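Local coordinates for PROTEIN (hypothetical protein EF0366) (Enterococcus faecalis, PDB 1VPY) that is of unknown function but belongs to the DUF72 family and folds as a closed eight-stranded TIM alpha/beta barrel, at residues E58-W63 with M105-E110; A148-N153 with V177-P182; R152-Y157 with T186-F191. All blocks are in the same frame, centred on the assembly; numbering follows the deposited sequence.

Interaction 1. Residues E58-W63 with M105-E110; sequences ERVAEW and MAPLIE
V60 and P107 carry most of the surface that these two short helical pieces bury against each other, and no hydrogen bond crosses between them. The tight part lies on the inner side. V60 spreads its two methyls over separate partners: CG1, anti to the backbone N (chi1 -173°), lies 3.8 Å from CB of L108 and also faces the CD side of the P107 ring, whereas CG2 meets the methyl end of selenomethionine M105, its CE 4.0 Å away. M105 leaves its backbone heading away from helix 57-65, and bends at chi2 and chi3 bring CE back to V60. P55 also lies against both V60 and M105, and L108 continues inward onto F73 and M75 of strand 72-76. Toward solvent the packing thins. A61 offers little more than its CA and CB to the P107 ring, with CA of A61 3.8 Å from CB of P107, and beyond it the exposed side chains of E58 and E62 make no contact with 105-110. The backbones come closest here, the CA atoms of A61 and P107 being 5.3 Å apart. Such apolar helix-to-helix packing is characteristic of the outer layer of a TIM barrel.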
loop_
_atom_site.group_PDB
_atom_site.type_symbol
_atom_site.label_atom_id
_atom_site.label_comp_id
_atom_site.label_asym_id
_atom_site.label_seq_id
_atom_site.Cartn_x
_atom_site.Cartn_y
_atom_site.Cartn_z
ATOM N N GLU A 58 -20.640 1.867 9.004
ATOM C CA GLU A 58 -20.628 2.873 10.075
ATOM C C GLU A 58 -19.339 2.901 10.898
ATOM O O GLU A 58 -19.026 3.922 11.514
ATOM C CB GLU A 58 -21.854 2.737 10.991
ATOM C CG GLU A 58 -22.012 1.372 11.679
ATOM C CD GLU A 58 -22.818 0.358 10.861
ATOM O OE1 GLU A 58 -23.184 0.654 9.699
ATOM O OE2 GLU A 58 -23.088 -0.744 11.394
ATOM N N ARG A 59 -18.598 1.795 10.908
ATOM C CA ARG A 59 -17.276 1.774 11.532
ATOM C C ARG A 59 -16.312 2.622 10.707
ATOM O O ARG A 59 -15.601 3.472 11.251
ATOM C CB ARG A 59 -16.740 0.348 11.693
ATOM C CG ARG A 59 -15.449 0.281 12.513
ATOM C CD ARG A 59 -14.986 -1.135 12.756
ATOM N NE ARG A 59 -16.022 -1.940 13.392
ATOM C CZ ARG A 59 -16.112 -3.265 13.288
ATOM N NH1 ARG A 59 -15.225 -3.945 12.563
ATOM N NH2 ARG A 59 -17.098 -3.910 13.904
ATOM N N VAL A 60 -16.306 2.386 9.396
ATOM C CA VAL A 60 -15.555 3.203 8.446
ATOM C C VAL A 60 -15.932 4.684 8.585
ATOM O O VAL A 60 -15.063 5.553 8.538
ATOM C CB VAL A 60 -15.760 2.712 6.989
ATOM C CG1 VAL A 60 -14.846 3.460 6.025
ATOM C CG2 VAL A 60 -15.505 1.212 6.893
ATOM N N ALA A 61 -17.224 4.954 8.782
ATOM C CA ALA A 61 -17.731 6.311 8.997
ATOM C C ALA A 61 -17.071 7.002 10.191
ATOM O O ALA A 61 -16.695 8.175 10.097
ATOM C CB ALA A 61 -19.248 6.300 9.154
ATOM N N GLU A 62 -16.926 6.274 11.301
ATOM C CA GLU A 62 -16.294 6.821 12.509
ATOM C C GLU A 62 -14.803 7.039 12.322
ATOM O O GLU A 62 -14.270 8.055 12.785
ATOM C CB GLU A 62 -16.553 5.948 13.737
ATOM C CG GLU A 62 -17.926 6.172 14.379
ATOM C CD GLU A 62 -18.078 7.538 15.051
ATOM O OE1 GLU A 62 -17.060 8.104 15.514
ATOM O OE2 GLU A 62 -19.222 8.038 15.126
ATOM N N TRP A 63 -14.141 6.094 11.642
ATOM C CA TRP A 63 -12.725 6.235 11.308
ATOM C C TRP A 63 -12.511 7.550 10.584
ATOM O O TRP A 63 -11.590 8.301 10.912
ATOM C CB TRP A 63 -12.206 5.083 10.426
ATOM C CG TRP A 63 -12.226 3.716 11.065
ATOM C CD1 TRP A 63 -12.291 3.425 12.400
ATOM C CD2 TRP A 63 -12.156 2.454 10.386
ATOM N NE1 TRP A 63 -12.288 2.063 12.594
ATOM C CE2 TRP A 63 -12.203 1.443 11.374
ATOM C CE3 TRP A 63 -12.068 2.081 9.039
ATOM C CZ2 TRP A 63 -12.158 0.078 11.057
ATOM C CZ3 TRP A 63 -12.035 0.733 8.725
ATOM C CH2 TRP A 63 -12.079 -0.256 9.733
HETATM N N MSE A 105 -17.028 0.722 2.266
HETATM C CA MSE A 105 -16.007 1.752 2.068
HETATM C C MSE A 105 -16.558 3.092 1.612
HETATM O O MSE A 105 -15.794 4.047 1.443
HETATM C CB MSE A 105 -14.936 1.274 1.086
HETATM C CG MSE A 105 -14.043 0.193 1.659
HETATM SE SE MSE A 105 -13.106 0.791 3.273
HETATM C CE MSE A 105 -13.224 -0.891 4.361
ATOM N N ALA A 106 -17.876 3.158 1.423
ATOM C CA ALA A 106 -18.543 4.371 0.945
ATOM C C ALA A 106 -18.157 5.644 1.711
ATOM O O ALA A 106 -17.787 6.632 1.079
ATOM C CB ALA A 106 -20.071 4.192 0.905
ATOM N N PRO A 107 -18.220 5.628 3.064
ATOM C CA PRO A 107 -17.969 6.893 3.755
ATOM C C PRO A 107 -16.530 7.390 3.602
ATOM O O PRO A 107 -16.291 8.587 3.712
ATOM C CB PRO A 107 -18.270 6.559 5.224
ATOM C CG PRO A 107 -19.053 5.302 5.188
ATOM C CD PRO A 107 -18.504 4.554 4.028
ATOM N N LEU A 108 -15.588 6.482 3.350
ATOM C CA LEU A 108 -14.206 6.866 3.070
ATOM C C LEU A 108 -14.056 7.407 1.642
ATOM O O LEU A 108 -13.407 8.430 1.423
ATOM C CB LEU A 108 -13.249 5.689 3.326
ATOM C CG LEU A 108 -11.787 5.810 2.879
ATOM C CD1 LEU A 108 -11.031 6.845 3.695
ATOM C CD2 LEU A 108 -11.108 4.463 2.971
ATOM N N ILE A 109 -14.660 6.709 0.685
ATOM C CA ILE A 109 -14.617 7.088 -0.726
ATOM C C ILE A 109 -15.214 8.485 -0.945
ATOM O O ILE A 109 -14.625 9.326 -1.628
ATOM C CB ILE A 109 -15.348 6.028 -1.589
ATOM C CG1 ILE A 109 -14.495 4.763 -1.705
ATOM C CG2 ILE A 109 -15.705 6.577 -2.976
ATOM C CD1 ILE A 109 -15.282 3.530 -2.130
ATOM N N GLU A 110 -16.375 8.728 -0.340
ATOM C CA GLU A 110 -17.056 10.016 -0.429
ATOM C C GLU A 110 -16.365 11.115 0.382
ATOM O O GLU A 110 -16.676 12.299 0.218
ATOM C CB GLU A 110 -18.511 9.875 0.029
ATOM C CG GLU A 110 -19.353 8.936 -0.820
ATOM C CD GLU A 110 -20.610 8.459 -0.103
ATOM O OE1 GLU A 110 -20.754 8.718 1.116
ATOM O OE2 GLU A 110 -21.457 7.814 -0.758
#

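Interaction 2. Residues A148-N153 with V177-P182; sequences AIELRN and VIVDEP
V177 N donates to I149 O over 2.7 Å, and this is the one direct backbone hydrogen bond between the two segments. One step further along, a water takes over: it accepts from L151 N and donates to V177 O, bridging the two segments where direct pairing stops. Beside these polar links the side chains of V177 and V179 lie against E150. CG1 of V177, anti to its own backbone N (chi1 168°), packs on the E150 chain, and CG1 of V179 comes within 3.7 Å of E150 CD, so the extended E150 chain lies along both valines; V177 CG2 turns instead to CB of A148. Strands 147-150 and 175-180 are neighbouring parallel strands of the TIM barrel, joined through helix 162-171 in a beta-alpha-beta unit. At the ends of the strands the contact becomes charged. R152 NH1 forms a salt bridge with E150 OE2 at 2.7 Å, a short ion pair that is only a weak hydrogen bond, its N-H...O angle being 123°, and a long, weak one with E181 OE1 at 3.4 Å, the guanidinium and E181 carboxylate planes being 67° apart. NH1 thereby serves both carboxylates, whose OE2 (E150) and OE1 (E181) approach to 4.1 Å, and probably offsets their mutual repulsion. In the next shell, R204 pairs with OE1 of E150 and H206 NE2 hydrogen-bonds to its OE2, fixing the buried carboxylate from strand 201-205 and the residues that follow it.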
loop_
_atom_site.group_PDB
_atom_site.type_symbol
_atom_site.label_atom_id
_atom_site.label_comp_id
_atom_site.label_asym_id
_atom_site.label_seq_id
_atom_site.Cartn_x
_atom_site.Cartn_y
_atom_site.Cartn_z
ATOM N N ALA A 148 -3.586 1.143 -5.465
ATOM C CA ALA A 148 -2.178 0.835 -5.346
ATOM C C ALA A 148 -2.034 -0.677 -5.396
ATOM O O ALA A 148 -2.596 -1.395 -4.561
ATOM C CB ALA A 148 -1.618 1.396 -4.058
ATOM N N ILE A 149 -1.300 -1.159 -6.394
ATOM C CA ILE A 149 -1.081 -2.594 -6.592
ATOM C C ILE A 149 0.291 -2.953 -6.027
ATOM O O ILE A 149 1.282 -2.274 -6.310
ATOM C CB ILE A 149 -1.132 -2.961 -8.114
ATOM C CG1 ILE A 149 -2.518 -2.687 -8.729
ATOM C CG2 ILE A 149 -0.629 -4.375 -8.373
ATOM C CD1 ILE A 149 -3.615 -3.670 -8.353
ATOM N N GLU A 150 0.341 -4.006 -5.216
ATOM C CA GLU A 150 1.614 -4.566 -4.751
ATOM C C GLU A 150 1.783 -6.029 -5.151
ATOM O O GLU A 150 0.845 -6.810 -5.033
ATOM C CB GLU A 150 1.753 -4.436 -3.240
ATOM C CG GLU A 150 3.164 -4.697 -2.778
ATOM C CD GLU A 150 3.301 -4.734 -1.280
ATOM O OE1 GLU A 150 2.747 -3.842 -0.596
ATOM O OE2 GLU A 150 3.984 -5.658 -0.791
ATOM N N LEU A 151 2.992 -6.385 -5.598
ATOM C CA LEU A 151 3.329 -7.756 -6.021
ATOM C C LEU A 151 4.485 -8.343 -5.192
ATOM O O LEU A 151 5.356 -7.598 -4.728
ATOM C CB LEU A 151 3.708 -7.771 -7.508
ATOM C CG LEU A 151 2.915 -6.912 -8.504
ATOM C CD1 LEU A 151 3.746 -6.596 -9.726
ATOM C CD2 LEU A 151 1.604 -7.562 -8.901
ATOM N N ARG A 152 4.482 -9.672 -5.009
ATOM C CA ARG A 152 5.562 -10.397 -4.303
ATOM C C ARG A 152 6.222 -11.448 -5.182
ATOM O O ARG A 152 6.806 -12.409 -4.672
ATOM C CB ARG A 152 5.061 -11.105 -3.033
ATOM C CG ARG A 152 4.626 -10.204 -1.908
ATOM C CD ARG A 152 5.046 -10.735 -0.540
ATOM N NE ARG A 152 4.298 -10.097 0.550
ATOM C CZ ARG A 152 4.301 -8.789 0.811
ATOM N NH1 ARG A 152 5.005 -7.954 0.060
ATOM N NH2 ARG A 152 3.588 -8.301 1.822
ATOM N N ASN A 153 6.128 -11.276 -6.495
ATOM C CA ASN A 153 6.709 -12.233 -7.439
ATOM C C ASN A 153 7.584 -11.531 -8.470
ATOM O O ASN A 153 7.135 -10.601 -9.143
ATOM C CB ASN A 153 5.601 -13.037 -8.123
ATOM C CG ASN A 153 6.140 -14.141 -8.991
ATOM O OD1 ASN A 153 6.677 -13.893 -10.070
ATOM N ND2 ASN A 153 5.994 -15.376 -8.533
ATOM N N VAL A 177 3.209 -0.345 -6.376
ATOM C CA VAL A 177 3.840 -0.127 -5.084
ATOM C C VAL A 177 5.341 -0.408 -5.125
ATOM O O VAL A 177 5.772 -1.511 -5.496
ATOM C CB VAL A 177 3.139 -0.934 -3.974
ATOM C CG1 VAL A 177 3.967 -0.941 -2.702
ATOM C CG2 VAL A 177 1.727 -0.356 -3.703
ATOM N N ILE A 178 6.137 0.604 -4.780
ATOM C CA ILE A 178 7.582 0.426 -4.704
ATOM C C ILE A 178 7.921 -0.217 -3.366
ATOM O O ILE A 178 7.574 0.326 -2.309
ATOM C CB ILE A 178 8.350 1.749 -4.873
ATOM C CG1 ILE A 178 7.884 2.468 -6.148
ATOM C CG2 ILE A 178 9.853 1.462 -4.917
ATOM C CD1 ILE A 178 8.281 3.894 -6.233
ATOM N N VAL A 179 8.580 -1.379 -3.415
ATOM C CA VAL A 179 8.792 -2.172 -2.204
ATOM C C VAL A 179 10.245 -2.407 -1.790
ATOM O O VAL A 179 11.089 -2.780 -2.603
ATOM C CB VAL A 179 8.068 -3.537 -2.260
ATOM C CG1 VAL A 179 6.571 -3.333 -2.270
ATOM C CG2 VAL A 179 8.542 -4.378 -3.466
ATOM N N ASP A 180 10.514 -2.177 -0.509
ATOM C CA ASP A 180 11.736 -2.653 0.117
ATOM C C ASP A 180 11.337 -3.832 0.983
ATOM O O ASP A 180 10.487 -3.696 1.862
ATOM C CB ASP A 180 12.398 -1.567 0.963
ATOM C CG ASP A 180 13.778 -1.967 1.425
ATOM O OD1 ASP A 180 14.648 -2.218 0.556
ATOM O OD2 ASP A 180 13.996 -2.059 2.653
ATOM N N GLU A 181 11.927 -4.990 0.714
ATOM C CA GLU A 181 11.542 -6.217 1.399
ATOM C C GLU A 181 12.648 -7.285 1.325
ATOM O O GLU A 181 13.571 -7.167 0.515
ATOM C CB GLU A 181 10.205 -6.737 0.842
ATOM C CG GLU A 181 10.238 -7.151 -0.624
ATOM C CD GLU A 181 8.892 -7.639 -1.121
ATOM O OE1 GLU A 181 7.950 -6.811 -1.193
ATOM O OE2 GLU A 181 8.779 -8.845 -1.440
ATOM N N PRO A 182 12.568 -8.322 2.178
ATOM C CA PRO A 182 13.602 -9.354 2.218
ATOM C C PRO A 182 13.867 -9.992 0.854
ATOM O O PRO A 182 12.934 -10.279 0.108
ATOM C CB PRO A 182 13.014 -10.384 3.178
ATOM C CG PRO A 182 12.130 -9.605 4.043
ATOM C CD PRO A 182 11.509 -8.594 3.162
HETATM O O HOH W 1 4.919 -3.944 -6.146
#

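Interaction 3. Residues R152-Y157 with T186-F191; sequences RNNSWY and TNPVPF
R152 meets V189 through its backbone, CG2 of V189 lying 3.4 Å from the R152 carbonyl carbon, where the loop after strand 147-150 of the TIM barrel packs on the loop after strand 175-180. The R152 carbonyl O is also 2.7 Å from ND2 of N187, while its guanidinium leads away to E150. The N153 side chain sets off away from the second loop and shapes its own: OD1 accepts from the backbone N of S155, an Asx turn, and also from S155 OG at 2.7 Å, the two donors arriving from opposite faces of the amide plane. Its ND2 reaches G123 O, which ties the turn to a third loop.

N154 makes the main polar link. Both its backbone N and its ND2 donate to the same oxygen, OD1 of N187. The bond from N154 ND2 to N187 OD1 is the shorter, 2.8 Å, with the acceptor close to the N154 amide plane; the backbone N of N154, 3.2 Å from N187 OD1, gives an almost straight bond but comes in above the N187 carbonyl plane. With chi1 at 86°, CG of N154 stands between the backbone N and the carbonyl carbon, folding ND2 back so that it joins the main-chain N on one acceptor. The two amide planes are 76° apart. CB of N154 also lies against P188 O, and its CG against the P188 ring, where P188 centres an inverse gamma turn.

S155 OG in turn accepts from C127 N, and W156 directs NE1 to F125 O, both outside the second loop. Y157 turns back toward it: P190 lies over one face of the phenol ring in a CH-pi contact, its CD 3.9 Å from the ring centroid and 21° off the normal.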
loop_
_atom_site.group_PDB
_atom_site.type_symbol
_atom_site.label_atom_id
_atom_site.label_comp_id
_atom_site.label_asym_id
_atom_site.label_seq_id
_atom_site.Cartn_x
_atom_site.Cartn_y
_atom_site.Cartn_z
ATOM N N ARG A 152 4.482 -9.672 -5.009
ATOM C CA ARG A 152 5.562 -10.397 -4.303
ATOM C C ARG A 152 6.222 -11.448 -5.182
ATOM O O ARG A 152 6.806 -12.409 -4.672
ATOM C CB ARG A 152 5.061 -11.105 -3.033
ATOM C CG ARG A 152 4.626 -10.204 -1.908
ATOM C CD ARG A 152 5.046 -10.735 -0.540
ATOM N NE ARG A 152 4.298 -10.097 0.550
ATOM C CZ ARG A 152 4.301 -8.789 0.811
ATOM N NH1 ARG A 152 5.005 -7.954 0.060
ATOM N NH2 ARG A 152 3.588 -8.301 1.822
ATOM N N ASN A 153 6.128 -11.276 -6.495
ATOM C CA ASN A 153 6.709 -12.233 -7.439
ATOM C C ASN A 153 7.584 -11.531 -8.470
ATOM O O ASN A 153 7.135 -10.601 -9.143
ATOM C CB ASN A 153 5.601 -13.037 -8.123
ATOM C CG ASN A 153 6.140 -14.141 -8.991
ATOM O OD1 ASN A 153 6.677 -13.893 -10.070
ATOM N ND2 ASN A 153 5.994 -15.376 -8.533
ATOM N N ASN A 154 8.824 -11.987 -8.605
ATOM C CA ASN A 154 9.808 -11.299 -9.442
ATOM C C ASN A 154 9.651 -11.480 -10.957
ATOM O O ASN A 154 10.340 -10.803 -11.723
ATOM C CB ASN A 154 11.233 -11.670 -9.024
ATOM C CG ASN A 154 11.716 -12.944 -9.688
ATOM O OD1 ASN A 154 12.565 -12.906 -10.581
ATOM N ND2 ASN A 154 11.162 -14.078 -9.272
ATOM N N SER A 155 8.767 -12.380 -11.391
ATOM C CA SER A 155 8.572 -12.617 -12.831
ATOM C C SER A 155 7.964 -11.393 -13.514
ATOM O O SER A 155 8.256 -11.121 -14.679
ATOM C CB SER A 155 7.737 -13.877 -13.107
ATOM O OG SER A 155 6.367 -13.686 -12.792
ATOM N N TRP A 156 7.127 -10.664 -12.774
ATOM C CA TRP A 156 6.625 -9.347 -13.180
ATOM C C TRP A 156 7.761 -8.364 -13.470
ATOM O O TRP A 156 7.587 -7.419 -14.241
ATOM C CB TRP A 156 5.760 -8.735 -12.076
ATOM C CG TRP A 156 4.505 -9.485 -11.741
ATOM C CD1 TRP A 156 4.270 -10.228 -10.617
ATOM C CD2 TRP A 156 3.299 -9.541 -12.515
ATOM N NE1 TRP A 156 3.001 -10.750 -10.650
ATOM C CE2 TRP A 156 2.384 -10.349 -11.805
ATOM C CE3 TRP A 156 2.906 -8.996 -13.744
ATOM C CZ2 TRP A 156 1.096 -10.617 -12.280
ATOM C CZ3 TRP A 156 1.627 -9.270 -14.218
ATOM C CH2 TRP A 156 0.739 -10.072 -13.485
ATOM N N TYR A 157 8.911 -8.587 -12.835
ATOM C CA TYR A 157 10.044 -7.669 -12.900
ATOM C C TYR A 157 11.185 -8.137 -13.801
ATOM O O TYR A 157 12.147 -7.391 -14.010
ATOM C CB TYR A 157 10.574 -7.401 -11.493
ATOM C CG TYR A 157 9.614 -6.628 -10.619
ATOM C CD1 TYR A 157 9.624 -5.232 -10.603
ATOM C CD2 TYR A 157 8.698 -7.291 -9.805
ATOM C CE1 TYR A 157 8.745 -4.514 -9.794
ATOM C CE2 TYR A 157 7.811 -6.584 -8.994
ATOM C CZ TYR A 157 7.843 -5.196 -8.991
ATOM O OH TYR A 157 6.970 -4.499 -8.187
ATOM N N THR A 186 15.327 -17.354 -4.483
ATOM C CA THR A 186 14.474 -17.953 -5.518
ATOM C C THR A 186 13.313 -17.058 -5.977
ATOM O O THR A 186 12.610 -17.385 -6.937
ATOM C CB THR A 186 13.889 -19.309 -5.043
ATOM O OG1 THR A 186 13.231 -19.122 -3.781
ATOM C CG2 THR A 186 14.988 -20.366 -4.911
ATOM N N ASN A 187 13.105 -15.938 -5.290
ATOM C CA ASN A 187 12.065 -14.991 -5.676
ATOM C C ASN A 187 12.453 -13.552 -5.305
ATOM O O ASN A 187 11.810 -12.921 -4.450
ATOM C CB ASN A 187 10.725 -15.393 -5.047
ATOM C CG ASN A 187 9.529 -14.862 -5.824
ATOM O OD1 ASN A 187 9.578 -14.722 -7.049
ATOM N ND2 ASN A 187 8.444 -14.570 -5.113
ATOM N N PRO A 188 13.512 -13.025 -5.948
ATOM C CA PRO A 188 14.035 -11.726 -5.527
ATOM C C PRO A 188 13.216 -10.534 -6.046
ATOM O O PRO A 188 13.490 -10.010 -7.136
ATOM C CB PRO A 188 15.466 -11.727 -6.086
ATOM C CG PRO A 188 15.430 -12.649 -7.257
ATOM C CD PRO A 188 14.267 -13.590 -7.084
ATOM N N VAL A 189 12.219 -10.122 -5.263
ATOM C CA VAL A 189 11.413 -8.938 -5.569
ATOM C C VAL A 189 12.252 -7.676 -5.355
ATOM O O VAL A 189 12.657 -7.394 -4.227
ATOM C CB VAL A 189 10.159 -8.856 -4.670
ATOM C CG1 VAL A 189 9.355 -7.594 -4.980
ATOM C CG2 VAL A 189 9.307 -10.098 -4.826
ATOM N N PRO A 190 12.493 -6.897 -6.423
ATOM C CA PRO A 190 13.437 -5.794 -6.265
ATOM C C PRO A 190 12.802 -4.518 -5.696
ATOM O O PRO A 190 11.583 -4.437 -5.547
ATOM C CB PRO A 190 13.955 -5.564 -7.690
ATOM C CG PRO A 190 12.949 -6.214 -8.610
ATOM C CD PRO A 190 11.923 -6.937 -7.780
ATOM N N PHE A 191 13.646 -3.553 -5.348
ATOM C CA PHE A 191 13.207 -2.214 -4.973
ATOM C C PHE A 191 13.272 -1.373 -6.245
ATOM O O PHE A 191 14.349 -0.939 -6.655
ATOM C CB PHE A 191 14.129 -1.660 -3.889
ATOM C CG PHE A 191 13.816 -0.247 -3.475
ATOM C CD1 PHE A 191 12.797 0.018 -2.561
ATOM C CD2 PHE A 191 14.559 0.819 -3.973
ATOM C CE1 PHE A 191 12.510 1.312 -2.166
ATOM C CE2 PHE A 191 14.281 2.120 -3.581
ATOM C CZ PHE A 191 13.252 2.367 -2.671
#

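Interactions 2 and 3 form one continuous region, their centres about 8 Å apart: they share R152 and N153, and the chain passes from paired strands into the loops that follow. They also touch through side chains, with V179 CG2 3.6 Å from V189 CG1 and L151 CD1 3.6 Å from W156 CG. V189 of interaction 3 thus also packs on V179 and E181 of interaction 2. Interaction 1 stands apart among the helices, its centre about 26 Å from that of interaction 2 and about 34 Å from that of interaction 3, on the opposite side of the chain's centre from the latter. Zinc ligands E37 and H41, and H10 and H12 of the N-terminal histidine run, probably a tag, belong to none of the three contacts.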